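Local coordinates for protein D-alanyl transferase DltD (Enterococcus faecalis, PDB 6O93) that probably transfers D-alanine onto lipoteichoic acid at the cell membrane, as a D-alanyl transferase of the DltD family in lipoteichoic acid biosynthesis, at residues K39-S47 with Q83-I94; L131-Q142 with T163-P173. All blocks are in the same frame, centred on the assembly; numbering follows the deposited sequence.

Overall arrangement
From the N terminus, after three helices, the chain runs through strand 40-44 to the sodium-binding Ser-46, makes an excursion of 35 residues that includes strand 69-73, and returns as helix 80-90, where contact 1 closes the loop by laying that helix along the sheet. Contact 2 opens only afterwards: helix 124-132 and the turn into helix 139-148 meet the end of helix 158-168, closing a loop of 20 residues that is largely helical. The two loops are therefore in series, neither enclosing nor crossing the other. The centres of contact 1 and contact 2 lie about 22 Å apart, and the two do not touch. Contact 1 ties helix to central sheet; contact 2 joins helices farther from the chain centre.

Contact 1: residues K39-S47 with Q83-I94; sequences KYVPFFGSS and QAMVIHSMGDAI. With NA (sodium ion), chain K; PO4 (phosphate ion), chain F.
With CG of Phe-44 anti to its carbonyl carbon (chi1 -56°), the ring leaves strand 40-44 toward helix 80-90, while CG1 of Ile-87, set likewise, comes over one ring face. The evidence for a CH-pi contact is that Ile-87 CG1 sits 3.9 Å from the centroid of the Phe-44 ring, 28° off the normal. In the plane of the ring, Val-86 CG1 lies 4.0 Å from Phe-44 CE1. The straight side chain of Met-90 comes from the opposite direction to set its CE 4.0 Å from Phe-44 CE1, and Ile-94 CD1 reaches the ring edge and the CG of Pro-42. The axes of segments 40-44 and 83-90 run nearly antiparallel, at 162°, with a closest approach of 10.8 Å; this is the helix-on-sheet layer of an alpha/beta fold with a parallel sheet, consistent with the SGNH hydrolase clan. Next to Gly-45, the helix residue Gln-83 bends at chi2, its amide nearly perpendicular to the Phe-44 ring. Its NE2 bonds chiefly to Leu-73 O and weakly to Gly-45 O (3.0 Å), whereas the buried OE1 has no polar partner in the model. Beyond, Ser-46 OG binds the sodium ion at 2.8 Å, together with Glu-48 and Ser-104. Ser-47 grips O4 of a phosphate, probably from the crystallisation liquor, through N (3.0 Å) and OG (2.6 Å); its OG also hydrogen-bonds His-349 NE2, consistent with a Ser-His-Asp triad completed by Asp-346.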
# COMPACT_ATOMS: atom_id res chain seq x y z
N LYS A 39 -0.89 0.85 -18.84
CA LYS A 39 0.39 0.15 -18.86
C LYS A 39 1.00 -0.00 -17.47
O LYS A 39 1.85 -0.88 -17.28
CB LYS A 39 1.38 0.88 -19.76
CG LYS A 39 0.96 0.94 -21.22
CD LYS A 39 1.98 1.68 -22.07
CE LYS A 39 1.62 1.62 -23.55
NZ LYS A 39 2.62 2.34 -24.39
N TYR A 40 0.60 0.83 -16.51
CA TYR A 40 1.17 0.81 -15.17
C TYR A 40 0.13 0.28 -14.19
O TYR A 40 -0.96 0.85 -14.06
CB TYR A 40 1.65 2.20 -14.77
CG TYR A 40 2.88 2.64 -15.53
CD1 TYR A 40 4.15 2.21 -15.14
CD2 TYR A 40 2.79 3.46 -16.64
CE1 TYR A 40 5.28 2.60 -15.83
CE2 TYR A 40 3.91 3.85 -17.35
CZ TYR A 40 5.16 3.41 -16.94
OH TYR A 40 6.29 3.79 -17.63
N VAL A 41 0.48 -0.80 -13.50
CA VAL A 41 -0.40 -1.41 -12.50
C VAL A 41 -0.05 -0.79 -11.15
O VAL A 41 1.08 -0.98 -10.67
CB VAL A 41 -0.23 -2.94 -12.46
CG1 VAL A 41 -1.18 -3.56 -11.45
CG2 VAL A 41 -0.46 -3.53 -13.85
N PRO A 42 -0.95 -0.05 -10.51
CA PRO A 42 -0.62 0.55 -9.21
C PRO A 42 -0.42 -0.53 -8.15
O PRO A 42 -1.26 -1.42 -7.99
CB PRO A 42 -1.83 1.44 -8.90
CG PRO A 42 -2.95 0.82 -9.66
CD PRO A 42 -2.34 0.26 -10.92
N PHE A 43 0.70 -0.44 -7.45
CA PHE A 43 1.01 -1.30 -6.30
C PHE A 43 0.81 -0.45 -5.05
O PHE A 43 1.69 0.34 -4.69
CB PHE A 43 2.43 -1.84 -6.37
CG PHE A 43 2.60 -3.06 -7.22
CD1 PHE A 43 1.99 -3.14 -8.46
CD2 PHE A 43 3.40 -4.10 -6.80
CE1 PHE A 43 2.16 -4.26 -9.25
CE2 PHE A 43 3.58 -5.22 -7.59
CZ PHE A 43 2.96 -5.30 -8.82
N PHE A 44 -0.33 -0.62 -4.39
CA PHE A 44 -0.59 0.06 -3.13
C PHE A 44 0.04 -0.73 -1.99
O PHE A 44 -0.28 -1.90 -1.79
CB PHE A 44 -2.09 0.22 -2.90
CG PHE A 44 -2.80 0.94 -4.02
CD1 PHE A 44 -2.74 2.32 -4.13
CD2 PHE A 44 -3.54 0.23 -4.96
CE1 PHE A 44 -3.40 2.98 -5.15
CE2 PHE A 44 -4.20 0.89 -5.98
CZ PHE A 44 -4.13 2.27 -6.08
N GLY A 45 0.93 -0.08 -1.24
CA GLY A 45 1.60 -0.73 -0.13
C GLY A 45 2.29 0.27 0.78
O GLY A 45 1.85 1.42 0.89
N SER A 46 3.37 -0.15 1.43
CA SER A 46 4.13 0.74 2.29
C SER A 46 5.63 0.48 2.13
O SER A 46 6.10 0.33 0.99
CB SER A 46 3.67 0.60 3.75
OG SER A 46 3.65 -0.75 4.17
N SER A 47 6.39 0.43 3.23
CA SER A 47 7.85 0.44 3.12
C SER A 47 8.41 -0.79 2.43
O SER A 47 9.53 -0.74 1.91
CB SER A 47 8.48 0.59 4.51
OG SER A 47 8.13 -0.49 5.36
N GLN A 83 -4.28 5.48 1.56
CA GLN A 83 -4.43 4.86 0.25
C GLN A 83 -5.84 5.02 -0.29
O GLN A 83 -6.02 5.15 -1.51
CB GLN A 83 -4.05 3.38 0.33
CG GLN A 83 -2.59 3.12 0.70
CD GLN A 83 -1.62 3.52 -0.40
OE1 GLN A 83 -1.99 4.22 -1.34
NE2 GLN A 83 -0.38 3.06 -0.29
N ALA A 84 -6.85 5.00 0.58
CA ALA A 84 -8.22 5.19 0.12
C ALA A 84 -8.37 6.53 -0.60
O ALA A 84 -9.09 6.62 -1.60
CB ALA A 84 -9.18 5.10 1.31
N MET A 85 -7.70 7.57 -0.11
CA MET A 85 -7.76 8.86 -0.78
C MET A 85 -6.91 8.89 -2.04
O MET A 85 -7.28 9.56 -3.01
CB MET A 85 -7.32 9.97 0.19
CG MET A 85 -7.58 11.38 -0.32
SD MET A 85 -9.34 11.74 -0.57
CE MET A 85 -9.96 11.61 1.11
N VAL A 86 -5.79 8.17 -2.05
CA VAL A 86 -5.01 8.01 -3.27
C VAL A 86 -5.85 7.37 -4.36
O VAL A 86 -5.86 7.82 -5.51
CB VAL A 86 -3.74 7.19 -2.98
CG1 VAL A 86 -3.02 6.83 -4.28
CG2 VAL A 86 -2.81 7.95 -2.05
N ILE A 87 -6.57 6.30 -4.00
CA ILE A 87 -7.41 5.61 -4.97
C ILE A 87 -8.52 6.52 -5.47
O ILE A 87 -8.77 6.65 -6.67
CB ILE A 87 -7.98 4.32 -4.36
CG1 ILE A 87 -6.86 3.33 -4.06
CG2 ILE A 87 -9.02 3.70 -5.29
CD1 ILE A 87 -7.25 2.21 -3.11
N HIS A 88 -9.22 7.18 -4.53
CA HIS A 88 -10.32 8.06 -4.92
C HIS A 88 -9.84 9.16 -5.86
O HIS A 88 -10.54 9.52 -6.81
CB HIS A 88 -10.97 8.67 -3.68
CG HIS A 88 -12.11 9.59 -3.99
ND1 HIS A 88 -13.41 9.15 -4.09
CD2 HIS A 88 -12.14 10.92 -4.23
CE1 HIS A 88 -14.20 10.17 -4.38
NE2 HIS A 88 -13.45 11.25 -4.47
N SER A 89 -8.65 9.70 -5.61
CA SER A 89 -8.15 10.81 -6.42
C SER A 89 -7.82 10.39 -7.84
O SER A 89 -7.69 11.25 -8.71
CB SER A 89 -6.90 11.42 -5.76
OG SER A 89 -5.81 10.52 -5.80
N MET A 90 -7.67 9.08 -8.10
CA MET A 90 -7.41 8.63 -9.46
C MET A 90 -8.65 8.75 -10.33
O MET A 90 -8.54 8.88 -11.56
CB MET A 90 -6.91 7.19 -9.45
CG MET A 90 -5.52 7.04 -8.86
SD MET A 90 -4.96 5.33 -8.82
CE MET A 90 -3.28 5.56 -8.24
N GLY A 91 -9.84 8.71 -9.73
CA GLY A 91 -11.06 8.86 -10.50
C GLY A 91 -11.18 7.79 -11.57
O GLY A 91 -10.88 6.61 -11.34
N ASP A 92 -11.61 8.21 -12.76
CA ASP A 92 -11.79 7.27 -13.86
C ASP A 92 -10.47 6.72 -14.39
O ASP A 92 -10.50 5.79 -15.20
CB ASP A 92 -12.56 7.95 -15.00
CG ASP A 92 -13.99 8.29 -14.61
OD1 ASP A 92 -14.59 7.52 -13.83
OD2 ASP A 92 -14.50 9.32 -15.09
N ALA A 93 -9.33 7.25 -13.95
CA ALA A 93 -8.05 6.72 -14.40
C ALA A 93 -7.89 5.25 -14.03
O ALA A 93 -7.33 4.46 -14.80
CB ALA A 93 -6.90 7.55 -13.81
N ILE A 94 -8.38 4.86 -12.84
CA ILE A 94 -8.27 3.48 -12.38
C ILE A 94 -9.51 2.65 -12.69
O ILE A 94 -9.49 1.43 -12.47
CB ILE A 94 -7.99 3.44 -10.86
CG1 ILE A 94 -7.50 2.06 -10.44
CG2 ILE A 94 -9.24 3.83 -10.07
CD1 ILE A 94 -7.00 1.99 -9.01
NA NA K . 5.29 -2.63 5.47
P PO4 F . 5.04 0.45 7.44
O1 PO4 F . 3.93 1.46 7.25
O2 PO4 F . 4.47 -0.83 8.00
O3 PO4 F . 6.08 0.99 8.39
O4 PO4 F . 5.69 0.16 6.11

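Contact 2: residues L131-Q142 with T163-P173; sequences LANLTELTSGDQ and TLANLQAGQLP
Leu-167 CD2 meets the CD2 methyls of both Leu-131 and Leu-134 at 3.9 Å, the latter tip to tip, which places Leu-167 in the middle of the apolar packing. Leu-137 crosses it obliquely, its CD1 3.8 Å from Leu-167 CG. Two lateral groups extend this packing: Leu-131 CD1 meets Thr-163 CG2 tip to tip, and Pro-173 turns its ring at about a right angle to Leu-134, with CD near the same CD2 that touches Leu-167. Leu-137 has CG anti to the backbone N (chi1 -165°), a setting that lays CD2 against the backbone of Gly-170, 3.4 Å from its C. Leu-172 sends CD2 toward the backbone N of Leu-137 and CD1 to 3.3 Å from Thr-135 O. Farther out, Gln-142 supplies the polar closure: NE2 donates to Leu-167 O at 2.9 Å, in the carbonyl plane and with 149° at the hydrogen. That oxygen also accepts from Gly-170 N within the Schellman motif ending helix 158-168, so two donors hold it. In segment 131-142, Thr-138 and Asp-141 form a capping box at the start of helix 139-148: Asp-141 N donates to Thr-138 OG1 and Thr-138 N to Asp-141 OD2, both at 3.2 Å, while Asp-141 OD1 is bound by Trp-130. Helix 175-195 lies against Leu-131 and Thr-163 through Phe-181, and Leu-167 also touches Trp-130 of helix 124-132 and Ala-145 of helix 139-148.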
# COMPACT_ATOMS: atom_id res chain seq x y z
N LEU A 131 -13.85 16.65 -1.68
CA LEU A 131 -14.99 17.41 -1.17
C LEU A 131 -15.57 18.34 -2.22
O LEU A 131 -16.79 18.56 -2.25
CB LEU A 131 -14.59 18.20 0.07
CG LEU A 131 -14.18 17.35 1.28
CD1 LEU A 131 -13.56 18.22 2.36
CD2 LEU A 131 -15.38 16.59 1.82
N ALA A 132 -14.73 18.89 -3.10
CA ALA A 132 -15.22 19.82 -4.12
C ALA A 132 -16.14 19.12 -5.11
O ALA A 132 -17.12 19.72 -5.58
CB ALA A 132 -14.04 20.47 -4.84
N ASN A 133 -15.86 17.87 -5.44
CA ASN A 133 -16.61 17.13 -6.45
C ASN A 133 -17.71 16.26 -5.86
O ASN A 133 -18.34 15.50 -6.60
CB ASN A 133 -15.66 16.26 -7.28
CG ASN A 133 -14.61 17.08 -8.01
OD1 ASN A 133 -14.87 18.20 -8.43
ND2 ASN A 133 -13.42 16.51 -8.15
N LEU A 134 -17.95 16.36 -4.56
CA LEU A 134 -18.95 15.51 -3.92
C LEU A 134 -20.35 16.00 -4.27
O LEU A 134 -20.73 17.12 -3.92
CB LEU A 134 -18.73 15.52 -2.41
CG LEU A 134 -19.23 14.32 -1.61
CD1 LEU A 134 -18.62 13.02 -2.13
CD2 LEU A 134 -18.90 14.50 -0.14
N THR A 135 -21.11 15.15 -4.97
CA THR A 135 -22.49 15.47 -5.34
C THR A 135 -23.52 14.54 -4.71
O THR A 135 -24.68 14.95 -4.59
CB THR A 135 -22.67 15.42 -6.87
OG1 THR A 135 -22.29 14.13 -7.36
CG2 THR A 135 -21.82 16.49 -7.54
N GLU A 136 -23.14 13.33 -4.33
CA GLU A 136 -24.04 12.42 -3.64
C GLU A 136 -23.28 11.78 -2.48
O GLU A 136 -22.14 11.34 -2.65
CB GLU A 136 -24.58 11.33 -4.58
CG GLU A 136 -25.56 10.38 -3.91
CD GLU A 136 -26.33 9.53 -4.90
OE1 GLU A 136 -26.00 9.58 -6.11
OE2 GLU A 136 -27.26 8.81 -4.48
N LEU A 137 -23.91 11.74 -1.31
CA LEU A 137 -23.26 11.29 -0.09
C LEU A 137 -23.41 9.79 0.06
O LEU A 137 -24.51 9.25 -0.10
CB LEU A 137 -23.86 12.02 1.11
CG LEU A 137 -23.07 11.95 2.42
CD1 LEU A 137 -21.71 12.62 2.26
CD2 LEU A 137 -23.86 12.61 3.53
N THR A 138 -22.31 9.12 0.38
CA THR A 138 -22.31 7.69 0.67
C THR A 138 -21.83 7.45 2.09
O THR A 138 -21.23 8.33 2.72
CB THR A 138 -21.41 6.92 -0.31
OG1 THR A 138 -20.04 7.26 -0.07
CG2 THR A 138 -21.77 7.24 -1.75
N SER A 139 -22.09 6.24 2.59
CA SER A 139 -21.59 5.87 3.92
C SER A 139 -20.07 5.95 3.97
O SER A 139 -19.50 6.35 4.99
CB SER A 139 -22.07 4.47 4.28
OG SER A 139 -23.45 4.47 4.60
N GLY A 140 -19.40 5.58 2.88
CA GLY A 140 -17.95 5.69 2.84
C GLY A 140 -17.48 7.12 3.02
O GLY A 140 -16.49 7.37 3.71
N ASP A 141 -18.18 8.08 2.40
CA ASP A 141 -17.82 9.48 2.57
C ASP A 141 -17.96 9.90 4.03
O ASP A 141 -17.14 10.68 4.54
CB ASP A 141 -18.69 10.36 1.68
CG ASP A 141 -18.41 10.16 0.21
OD1 ASP A 141 -17.22 10.06 -0.15
OD2 ASP A 141 -19.37 10.10 -0.58
N GLN A 142 -19.00 9.41 4.71
CA GLN A 142 -19.20 9.77 6.11
C GLN A 142 -18.16 9.11 7.00
O GLN A 142 -17.72 9.70 7.99
CB GLN A 142 -20.61 9.38 6.54
CG GLN A 142 -21.70 10.02 5.70
CD GLN A 142 -23.09 9.76 6.25
OE1 GLN A 142 -23.72 8.76 5.93
NE2 GLN A 142 -23.57 10.68 7.09
N THR A 163 -16.75 21.38 7.29
CA THR A 163 -17.33 20.60 6.20
C THR A 163 -17.49 19.14 6.60
O THR A 163 -18.52 18.52 6.32
CB THR A 163 -16.45 20.72 4.95
OG1 THR A 163 -16.34 22.10 4.58
CG2 THR A 163 -17.05 19.92 3.79
N LEU A 164 -16.48 18.56 7.26
CA LEU A 164 -16.57 17.17 7.67
C LEU A 164 -17.67 16.95 8.69
O LEU A 164 -18.26 15.87 8.75
CB LEU A 164 -15.22 16.69 8.23
CG LEU A 164 -14.05 16.74 7.24
CD1 LEU A 164 -12.78 16.23 7.90
CD2 LEU A 164 -14.36 15.95 5.98
N ALA A 165 -17.96 17.97 9.51
CA ALA A 165 -19.06 17.85 10.46
C ALA A 165 -20.40 17.70 9.74
O ALA A 165 -21.25 16.90 10.16
CB ALA A 165 -19.09 19.06 11.39
N ASN A 166 -20.60 18.46 8.67
CA ASN A 166 -21.85 18.35 7.91
C ASN A 166 -21.96 16.98 7.24
O ASN A 166 -23.05 16.39 7.21
CB ASN A 166 -21.94 19.46 6.87
CG ASN A 166 -21.98 20.84 7.50
OD1 ASN A 166 -22.32 20.99 8.68
ND2 ASN A 166 -21.63 21.86 6.72
N LEU A 167 -20.86 16.46 6.70
CA LEU A 167 -20.89 15.14 6.09
C LEU A 167 -21.36 14.09 7.09
O LEU A 167 -22.22 13.26 6.78
CB LEU A 167 -19.50 14.77 5.56
CG LEU A 167 -19.27 14.98 4.06
CD1 LEU A 167 -19.31 16.46 3.70
CD2 LEU A 167 -17.95 14.36 3.64
N GLN A 168 -20.80 14.11 8.30
CA GLN A 168 -21.22 13.16 9.32
C GLN A 168 -22.69 13.31 9.66
O GLN A 168 -23.36 12.33 10.01
CB GLN A 168 -20.37 13.32 10.58
CG GLN A 168 -18.90 12.96 10.38
CD GLN A 168 -18.05 13.27 11.59
OE1 GLN A 168 -18.00 12.48 12.54
NE2 GLN A 168 -17.39 14.42 11.58
N ALA A 169 -23.23 14.53 9.55
CA ALA A 169 -24.64 14.77 9.79
C ALA A 169 -25.52 14.41 8.60
O ALA A 169 -26.73 14.62 8.66
CB ALA A 169 -24.86 16.23 10.18
N GLY A 170 -24.93 13.89 7.52
CA GLY A 170 -25.70 13.51 6.35
C GLY A 170 -25.93 14.61 5.35
O GLY A 170 -26.86 14.51 4.54
N GLN A 171 -25.12 15.67 5.37
CA GLN A 171 -25.29 16.81 4.49
C GLN A 171 -24.08 16.97 3.59
O GLN A 171 -22.94 16.71 4.01
CB GLN A 171 -25.49 18.10 5.31
CG GLN A 171 -26.74 18.09 6.17
CD GLN A 171 -28.02 18.03 5.35
OE1 GLN A 171 -28.09 18.57 4.25
NE2 GLN A 171 -29.04 17.37 5.89
N LEU A 172 -24.32 17.38 2.35
CA LEU A 172 -23.24 17.67 1.43
C LEU A 172 -22.51 18.95 1.86
O LEU A 172 -23.03 19.73 2.66
CB LEU A 172 -23.77 17.83 0.01
CG LEU A 172 -24.31 16.57 -0.66
CD1 LEU A 172 -24.96 16.91 -1.99
CD2 LEU A 172 -23.20 15.55 -0.86
N PRO A 173 -21.31 19.18 1.34
CA PRO A 173 -20.61 20.44 1.65
C PRO A 173 -21.44 21.64 1.22
O PRO A 173 -22.01 21.66 0.12
CB PRO A 173 -19.31 20.33 0.84
CG PRO A 173 -19.12 18.88 0.61
CD PRO A 173 -20.50 18.30 0.48